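Local atomic coordinates of putative exported protein (Bacteroides fragilis, PDB entry 4RAA), a protein that is of unknown function but folds as a six-bladed beta-propeller and is probably exported from the bacterial cell. Residues 124-136 against 143-155. Residues are numbered along the deposited sequence; the frame is centred on the assembly and turned at random.
Sequences ERRLPFSTSCCLQ and LWNSREYTDSKLS. With PO4 (phosphate ion), chain B.
Trp144 lies between Cys134 on one side of its indole and Phe129 and Pro128 on the other, a small aromatic-centred cluster at the junction between two blades of this six-bladed beta-propeller. The contact illustrates how an interblade connection can pack onto the first hairpin of the blade it leads into. Strand 121-126 is the last of its sheet; the chain then runs through residues 127-133 to the next sheet, where strand 134-136 pairs with strand 142-145 as an antiparallel hairpin. Cys134 and Trp144 face each other as a non-hydrogen-bonded pair, and both side chains rise from the same face of the sheet. The thiol of Cys134 lies over the indole because chi1 (176°) turns SG away from the backbone N, 3.9 Å from the centroid of the five-membered ring, a sulfur-aromatic contact. From the opposite face Phe129 presents its edge, CZ reaching Trp144 CG at 3.9 Å with the planes at 75°, a T-shaped pair. Phe129 is itself sandwiched: Pro128 CG covers one face, and Leu154 CD2 makes a CH-pi contact with the other. Beyond this hairpin, Trp144 NE1 bonds to Thr162 OG1 and the indole meets Phe166 edge-to-face, tying it to the rest of its own blade.

Where the connection bends into the hairpin, the Asn145 side chain adds to the backbone pairing, which its own N still continues by donating to Cys133 O. Its OD1 accepts from two successive amides: Ser132 N, in the carbonyl plane and on a lone pair at 3.0 Å, and Cys133 N, which comes from above that plane at 3.1 Å. Two bonds grip this buried oxygen, and a weak bond from ND2 to Ser132 OG helps to orient the amide. Farther out, Ser130 OG donates to Arg147 O at 3.0 Å from above the carbonyl plane.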
ATOM      1  N   GLU A 124      -5.286  -1.887  -2.766  1.00 35.50           N
ATOM      2  CA  GLU A 124      -4.373  -3.040  -2.636  1.00 33.81           C
ATOM      3  C   GLU A 124      -2.939  -2.588  -2.428  1.00 33.50           C
ATOM      4  O   GLU A 124      -2.507  -1.593  -3.010  1.00 33.87           O
ATOM      5  CB  GLU A 124      -4.457  -3.997  -3.845  1.00 33.33           C
ATOM      6  CG  GLU A 124      -3.982  -3.433  -5.192  1.00 34.08           C
ATOM      7  CD  GLU A 124      -4.114  -4.401  -6.364  1.00 34.07           C
ATOM      8  OE1 GLU A 124      -4.624  -5.530  -6.203  1.00 32.90           O
ATOM      9  OE2 GLU A 124      -3.709  -4.015  -7.479  1.00 35.22           O
ATOM     10  N   ARG A 125      -2.214  -3.349  -1.611  1.00 32.92           N
ATOM     11  CA  ARG A 125      -0.800  -3.110  -1.305  1.00 33.50           C
ATOM     12  C   ARG A 125      -0.021  -4.395  -1.493  1.00 33.37           C
ATOM     13  O   ARG A 125      -0.612  -5.471  -1.514  1.00 33.69           O
ATOM     14  CB  ARG A 125      -0.640  -2.693   0.146  1.00 33.09           C
ATOM     15  CG  ARG A 125      -1.365  -1.429   0.522  1.00 33.65           C
ATOM     16  CD  ARG A 125      -1.085  -1.096   1.980  1.00 33.82           C
ATOM     17  NE  ARG A 125       0.338  -0.873   2.235  1.00 33.58           N
ATOM     18  CZ  ARG A 125       0.918  -0.854   3.430  1.00 33.57           C
ATOM     19  NH1 ARG A 125       0.221  -1.057   4.550  1.00 33.37           N
ATOM     20  NH2 ARG A 125       2.232  -0.653   3.511  1.00 34.41           N
ATOM     21  N   ARG A 126       1.301  -4.286  -1.586  1.00 33.85           N
ATOM     22  CA  ARG A 126       2.155  -5.469  -1.707  1.00 33.74           C
ATOM     23  C   ARG A 126       2.437  -6.031  -0.330  1.00 33.84           C
ATOM     24  O   ARG A 126       2.522  -5.278   0.650  1.00 33.90           O
ATOM     25  CB  ARG A 126       3.483  -5.148  -2.375  1.00 34.05           C
ATOM     26  CG  ARG A 126       3.326  -4.711  -3.806  1.00 34.35           C
ATOM     27  CD  ARG A 126       4.651  -4.304  -4.403  1.00 35.38           C
ATOM     28  NE  ARG A 126       5.259  -3.161  -3.722  1.00 35.64           N
ATOM     29  CZ  ARG A 126       6.423  -2.607  -4.062  1.00 36.68           C
ATOM     30  NH1 ARG A 126       7.134  -3.069  -5.096  1.00 37.04           N
ATOM     31  NH2 ARG A 126       6.881  -1.563  -3.361  1.00 37.69           N
ATOM     32  N   LEU A 127       2.587  -7.357  -0.269  1.00 33.72           N
ATOM     33  CA  LEU A 127       2.963  -8.029   0.957  1.00 33.39           C
ATOM     34  C   LEU A 127       4.350  -7.534   1.292  1.00 34.73           C
ATOM     35  O   LEU A 127       5.181  -7.422   0.395  1.00 35.02           O
ATOM     36  CB  LEU A 127       3.053  -9.545   0.795  1.00 33.28           C
ATOM     37  CG  LEU A 127       1.822 -10.405   0.523  1.00 32.28           C
ATOM     38  CD1 LEU A 127       2.288 -11.839   0.330  1.00 32.47           C
ATOM     39  CD2 LEU A 127       0.783 -10.324   1.639  1.00 31.86           C
ATOM     40  N   PRO A 128       4.600  -7.225   2.573  1.00 35.54           N
ATOM     41  CA  PRO A 128       5.923  -6.738   2.963  1.00 37.47           C
ATOM     42  C   PRO A 128       7.060  -7.787   2.896  1.00 38.92           C
ATOM     43  O   PRO A 128       8.240  -7.412   2.821  1.00 40.47           O
ATOM     44  CB  PRO A 128       5.694  -6.274   4.403  1.00 37.58           C
ATOM     45  CG  PRO A 128       4.585  -7.144   4.901  1.00 35.79           C
ATOM     46  CD  PRO A 128       3.702  -7.391   3.735  1.00 34.44           C
ATOM     47  N   PHE A 129       6.692  -9.070   2.928  1.00 38.46           N
ATOM     48  CA  PHE A 129       7.632 -10.201   2.934  1.00 39.38           C
ATOM     49  C   PHE A 129       6.870 -11.505   2.657  1.00 38.43           C
ATOM     50  O   PHE A 129       5.650 -11.470   2.492  1.00 37.58           O
ATOM     51  CB  PHE A 129       8.367 -10.254   4.297  1.00 39.74           C
ATOM     52  CG  PHE A 129       7.490  -9.924   5.485  1.00 38.56           C
ATOM     53  CD1 PHE A 129       6.515 -10.820   5.935  1.00 37.61           C
ATOM     54  CD2 PHE A 129       7.648  -8.713   6.168  1.00 40.92           C
ATOM     55  CE1 PHE A 129       5.703 -10.516   7.024  1.00 36.95           C
ATOM     56  CE2 PHE A 129       6.846  -8.403   7.273  1.00 40.95           C
ATOM     57  CZ  PHE A 129       5.862  -9.308   7.691  1.00 39.18           C
ATOM     58  N   SER A 130       7.568 -12.641   2.612  1.00 40.22           N
ATOM     59  CA  SER A 130       6.906 -13.942   2.389  1.00 40.90           C
ATOM     60  C   SER A 130       6.064 -14.322   3.619  1.00 38.16           C
ATOM     61  O   SER A 130       6.605 -14.538   4.709  1.00 39.23           O
ATOM     62  CB  SER A 130       7.914 -15.040   2.082  1.00 45.06           C
ATOM     63  OG  SER A 130       7.260 -16.279   1.844  1.00 51.38           O
ATOM     64  N   THR A 131       4.748 -14.374   3.429  1.00 35.53           N
ATOM     65  CA  THR A 131       3.784 -14.650   4.500  1.00 34.35           C
ATOM     66  C   THR A 131       2.450 -15.141   3.912  1.00 34.59           C
ATOM     67  O   THR A 131       2.147 -14.850   2.757  1.00 35.49           O
ATOM     68  CB  THR A 131       3.564 -13.387   5.365  1.00 33.98           C
ATOM     69  OG1 THR A 131       2.676 -13.680   6.437  1.00 33.63           O
ATOM     70  CG2 THR A 131       2.987 -12.217   4.552  1.00 33.97           C
ATOM     71  N   SER A 132       1.685 -15.903   4.697  1.00 34.77           N
ATOM     72  CA  SER A 132       0.370 -16.458   4.271  1.00 34.20           C
ATOM     73  C   SER A 132      -0.849 -16.051   5.113  1.00 33.95           C
ATOM     74  O   SER A 132      -1.976 -16.101   4.632  1.00 34.28           O
ATOM     75  CB  SER A 132       0.432 -17.996   4.258  1.00 33.34           C
ATOM     76  OG  SER A 132       0.571 -18.540   5.562  1.00 32.03           O
ATOM     77  N   CYS A 133      -0.623 -15.610   6.339  1.00 34.02           N
ATOM     78  CA  CYS A 133      -1.703 -15.396   7.285  1.00 34.38           C
ATOM     79  C   CYS A 133      -1.371 -14.245   8.243  1.00 33.39           C
ATOM     80  O   CYS A 133      -0.209 -14.102   8.635  1.00 32.69           O
ATOM     81  CB  CYS A 133      -1.908 -16.757   7.963  1.00 36.22           C
ATOM     82  SG  CYS A 133      -2.184 -16.776   9.721  1.00 40.46           S
ATOM     83  N   CYS A 134      -2.389 -13.433   8.577  1.00 32.23           N
ATOM     84  CA  CYS A 134      -2.255 -12.238   9.431  1.00 31.60           C
ATOM     85  C   CYS A 134      -3.490 -11.967  10.302  1.00 31.62           C
ATOM     86  O   CYS A 134      -4.590 -12.386   9.958  1.00 31.28           O
ATOM     87  CB  CYS A 134      -1.989 -11.006   8.543  1.00 31.90           C
ATOM     88  SG  CYS A 134      -1.905  -9.380   9.358  1.00 31.47           S
ATOM     89  N   LEU A 135      -3.288 -11.257  11.416  1.00 32.40           N
ATOM     90  CA  LEU A 135      -4.370 -10.844  12.337  1.00 33.22           C
ATOM     91  C   LEU A 135      -4.033  -9.556  13.090  1.00 35.41           C
ATOM     92  O   LEU A 135      -2.873  -9.344  13.478  1.00 36.51           O
ATOM     93  CB  LEU A 135      -4.704 -11.947  13.349  1.00 33.57           C
ATOM     94  CG  LEU A 135      -5.774 -12.986  12.999  1.00 33.23           C
ATOM     95  CD1 LEU A 135      -5.774 -14.052  14.083  1.00 33.49           C
ATOM     96  CD2 LEU A 135      -7.168 -12.360  12.858  1.00 33.19           C
ATOM     97  N   GLN A 136      -5.050  -8.718  13.314  1.00 36.53           N
ATOM     98  CA  GLN A 136      -4.858  -7.450  14.015  1.00 37.45           C
ATOM     99  C   GLN A 136      -4.894  -7.691  15.519  1.00 38.68           C
ATOM    100  O   GLN A 136      -5.864  -8.246  16.029  1.00 40.13           O
ATOM    101  CB  GLN A 136      -5.922  -6.413  13.620  1.00 38.25           C
ATOM    102  CG  GLN A 136      -5.575  -5.009  14.105  1.00 40.60           C
ATOM    103  CD  GLN A 136      -6.510  -3.918  13.611  1.00 41.42           C
ATOM    104  OE1 GLN A 136      -7.722  -4.089  13.567  1.00 44.12           O
ATOM    105  NE2 GLN A 136      -5.946  -2.777  13.272  1.00 41.13           N
ATOM    106  N   LEU A 143      -0.137  -8.979  13.413  1.00 32.08           N
ATOM    107  CA  LEU A 143       0.680 -10.188  13.619  1.00 31.40           C
ATOM    108  C   LEU A 143       0.629 -10.973  12.324  1.00 30.22           C
ATOM    109  O   LEU A 143      -0.457 -11.326  11.878  1.00 29.79           O
ATOM    110  CB  LEU A 143       0.153 -11.064  14.760  1.00 31.34           C
ATOM    111  CG  LEU A 143       0.912 -12.375  15.059  1.00 30.97           C
ATOM    112  CD1 LEU A 143       2.351 -12.109  15.484  1.00 31.55           C
ATOM    113  CD2 LEU A 143       0.198 -13.190  16.127  1.00 30.75           C
ATOM    114  N   TRP A 144       1.799 -11.218  11.733  1.00 30.07           N
ATOM    115  CA  TRP A 144       1.966 -12.006  10.505  1.00 29.52           C
ATOM    116  C   TRP A 144       2.860 -13.205  10.816  1.00 30.03           C
ATOM    117  O   TRP A 144       3.674 -13.140  11.751  1.00 30.51           O
ATOM    118  CB  TRP A 144       2.719 -11.213   9.436  1.00 29.21           C
ATOM    119  CG  TRP A 144       2.203  -9.886   9.061  1.00 29.02           C
ATOM    120  CD1 TRP A 144       2.345  -8.716   9.759  1.00 29.73           C
ATOM    121  CD2 TRP A 144       1.572  -9.547   7.833  1.00 28.46           C
ATOM    122  NE1 TRP A 144       1.791  -7.677   9.058  1.00 29.83           N
ATOM    123  CE2 TRP A 144       1.311  -8.156   7.869  1.00 28.93           C
ATOM    124  CE3 TRP A 144       1.182 -10.286   6.705  1.00 27.79           C
ATOM    125  CZ2 TRP A 144       0.677  -7.487   6.825  1.00 28.81           C
ATOM    126  CZ3 TRP A 144       0.544  -9.627   5.661  1.00 27.74           C
ATOM    127  CH2 TRP A 144       0.299  -8.227   5.728  1.00 28.35           C
ATOM    128  N   ASN A 145       2.735 -14.269  10.017  1.00 29.81           N
ATOM    129  CA  ASN A 145       3.627 -15.420  10.129  1.00 30.79           C
ATOM    130  C   ASN A 145       4.768 -15.189   9.138  1.00 33.21           C
ATOM    131  O   ASN A 145       4.588 -14.465   8.160  1.00 33.14           O
ATOM    132  CB  ASN A 145       2.892 -16.765   9.910  1.00 29.95           C
ATOM    133  CG  ASN A 145       2.583 -17.073   8.438  1.00 29.29           C
ATOM    134  OD1 ASN A 145       2.048 -16.243   7.702  1.00 29.16           O
ATOM    135  ND2 ASN A 145       2.885 -18.290   8.024  1.00 29.20           N
ATOM    136  N   SER A 146       5.933 -15.786   9.407  1.00 37.30           N
ATOM    137  CA  SER A 146       7.128 -15.685   8.542  1.00 41.92           C
ATOM    138  C   SER A 146       7.379 -16.976   7.752  1.00 43.63           C
ATOM    139  O   SER A 146       7.826 -17.962   8.331  1.00 45.54           O
ATOM    140  CB  SER A 146       8.373 -15.356   9.384  1.00 44.51           C
ATOM    141  OG  SER A 146       9.581 -15.565   8.653  1.00 46.97           O
ATOM    142  N   ARG A 147       7.126 -16.948   6.440  1.00 45.66           N
ATOM    143  CA  ARG A 147       7.390 -18.093   5.541  1.00 46.92           C
ATOM    144  C   ARG A 147       8.740 -17.938   4.796  1.00 49.63           C
ATOM    145  O   ARG A 147       8.818 -18.175   3.582  1.00 50.15           O
ATOM    146  CB  ARG A 147       6.228 -18.301   4.550  1.00 46.38           C
ATOM    147  CG  ARG A 147       4.902 -18.618   5.216  1.00 47.36           C
ATOM    148  CD  ARG A 147       3.889 -19.274   4.282  1.00 50.65           C
ATOM    149  NE  ARG A 147       4.236 -20.667   3.927  1.00 55.06           N
ATOM    150  CZ  ARG A 147       4.843 -21.092   2.807  1.00 60.49           C
ATOM    151  NH1 ARG A 147       5.210 -20.244   1.835  1.00 66.01           N
ATOM    152  NH2 ARG A 147       5.086 -22.402   2.646  1.00 57.70           N
ATOM    153  N   GLU A 148       9.795 -17.559   5.529  1.00 50.93           N
ATOM    154  CA  GLU A 148      11.142 -17.387   4.974  1.00 54.99           C
ATOM    155  C   GLU A 148      12.144 -18.331   5.645  1.00 59.88           C
ATOM    156  O   GLU A 148      12.017 -18.652   6.829  1.00 61.57           O
ATOM    157  CB  GLU A 148      11.626 -15.933   5.095  1.00 55.35           C
ATOM    158  CG  GLU A 148      10.841 -14.950   4.234  1.00 53.08           C
ATOM    159  CD  GLU A 148      11.504 -13.586   4.027  1.00 52.42           C
ATOM    160  OE1 GLU A 148      12.657 -13.364   4.469  1.00 55.40           O
ATOM    161  OE2 GLU A 148      10.859 -12.725   3.385  1.00 47.64           O
ATOM    162  N   TYR A 149      13.141 -18.748   4.860  1.00 65.93           N
ATOM    163  CA  TYR A 149      14.224 -19.677   5.280  1.00 68.04           C
ATOM    164  C   TYR A 149      15.630 -19.309   4.726  1.00 71.37           C
ATOM    165  O   TYR A 149      16.584 -20.076   4.897  1.00 73.27           O
ATOM    166  CB  TYR A 149      13.839 -21.110   4.856  1.00 64.93           C
ATOM    167  CG  TYR A 149      13.413 -21.216   3.412  1.00 62.43           C
ATOM    168  CD1 TYR A 149      12.080 -20.973   3.041  1.00 61.40           C
ATOM    169  CD2 TYR A 149      14.335 -21.527   2.402  1.00 65.46           C
ATOM    170  CE1 TYR A 149      11.672 -21.045   1.707  1.00 63.25           C
ATOM    171  CE2 TYR A 149      13.937 -21.610   1.063  1.00 66.92           C
ATOM    172  CZ  TYR A 149      12.604 -21.371   0.720  1.00 64.56           C
ATOM    173  OH  TYR A 149      12.193 -21.450  -0.589  1.00 62.83           O
ATOM    174  N   THR A 150      15.763 -18.100   4.171  1.00 73.48           N
ATOM    175  CA  THR A 150      16.958 -17.621   3.467  1.00 68.59           C
ATOM    176  C   THR A 150      17.903 -16.847   4.427  1.00 67.02           C
ATOM    177  O   THR A 150      17.905 -17.115   5.634  1.00 62.34           O
ATOM    178  CB  THR A 150      16.482 -16.776   2.253  1.00 67.31           C
ATOM    179  OG1 THR A 150      15.793 -15.609   2.727  1.00 65.21           O
ATOM    180  CG2 THR A 150      15.533 -17.594   1.353  1.00 66.48           C
ATOM    181  N   ASP A 151      18.726 -15.939   3.884  1.00 71.92           N
ATOM    182  CA  ASP A 151      19.668 -15.091   4.660  1.00 75.16           C
ATOM    183  C   ASP A 151      18.972 -14.151   5.654  1.00 69.75           C
ATOM    184  O   ASP A 151      19.428 -14.018   6.790  1.00 67.79           O
ATOM    185  CB  ASP A 151      20.543 -14.234   3.713  1.00 79.75           C
ATOM    186  CG  ASP A 151      21.565 -15.057   2.934  1.00 81.99           C
ATOM    187  OD1 ASP A 151      22.533 -15.553   3.550  1.00 82.73           O
ATOM    188  OD2 ASP A 151      21.425 -15.170   1.698  1.00 82.83           O
ATOM    189  N   SER A 152      17.912 -13.488   5.174  1.00 65.34           N
ATOM    190  CA  SER A 152      17.041 -12.542   5.917  1.00 61.88           C
ATOM    191  C   SER A 152      16.849 -12.800   7.432  1.00 60.03           C
ATOM    192  O   SER A 152      16.708 -13.954   7.831  1.00 61.41           O
ATOM    193  CB  SER A 152      15.670 -12.532   5.204  1.00 60.06           C
ATOM    194  OG  SER A 152      14.648 -11.906   5.951  1.00 62.94           O
ATOM    195  N   LYS A 153      16.849 -11.738   8.257  1.00 57.38           N
ATOM    196  CA  LYS A 153      16.631 -11.865   9.732  1.00 57.03           C
ATOM    197  C   LYS A 153      15.272 -12.475  10.040  1.00 54.50           C
ATOM    198  O   LYS A 153      15.132 -13.247  10.990  1.00 55.27           O
ATOM    199  CB  LYS A 153      16.744 -10.520  10.480  1.00 58.20           C
ATOM    200  CG  LYS A 153      16.579 -10.644  12.004  1.00 60.52           C
ATOM    201  CD  LYS A 153      16.861  -9.361  12.783  1.00 64.08           C
ATOM    202  CE  LYS A 153      16.635  -9.579  14.282  1.00 64.10           C
ATOM    203  NZ  LYS A 153      16.893  -8.374  15.127  1.00 64.65           N
ATOM    204  N   LEU A 154      14.281 -12.106   9.235  1.00 53.30           N
ATOM    205  CA  LEU A 154      12.925 -12.642   9.348  1.00 53.00           C
ATOM    206  C   LEU A 154      12.852 -14.175   9.179  1.00 49.98           C
ATOM    207  O   LEU A 154      11.932 -14.808   9.704  1.00 47.96           O
ATOM    208  CB  LEU A 154      12.008 -11.937   8.337  1.00 53.77           C
ATOM    209  CG  LEU A 154      10.518 -12.261   8.341  1.00 54.16           C
ATOM    210  CD1 LEU A 154       9.884 -12.008   9.698  1.00 53.95           C
ATOM    211  CD2 LEU A 154       9.826 -11.440   7.280  1.00 55.74           C
ATOM    212  N   SER A 155      13.815 -14.755   8.453  1.00 50.08           N
ATOM    213  CA  SER A 155      13.922 -16.214   8.271  1.00 48.05           C
ATOM    214  C   SER A 155      14.256 -16.988   9.553  1.00 47.74           C
ATOM    215  O   SER A 155      14.074 -18.195   9.571  1.00 46.59           O
ATOM    216  CB  SER A 155      14.993 -16.558   7.230  1.00 49.53           C
ATOM    217  OG  SER A 155      14.860 -15.766   6.065  1.00 51.28           O
TER
HETATM  218  P   PO4 B 400       3.524  -1.124  -0.011  0.50 37.86           P
HETATM  219  O1  PO4 B 400       3.748  -2.600   0.224  0.50 36.71           O
HETATM  220  O2  PO4 B 400       4.480  -0.611  -1.070  0.50 32.85           O
HETATM  221  O3  PO4 B 400       2.108  -0.875  -0.474  0.50 33.15           O
HETATM  222  O4  PO4 B 400       3.735  -0.407   1.302  0.50 32.53           O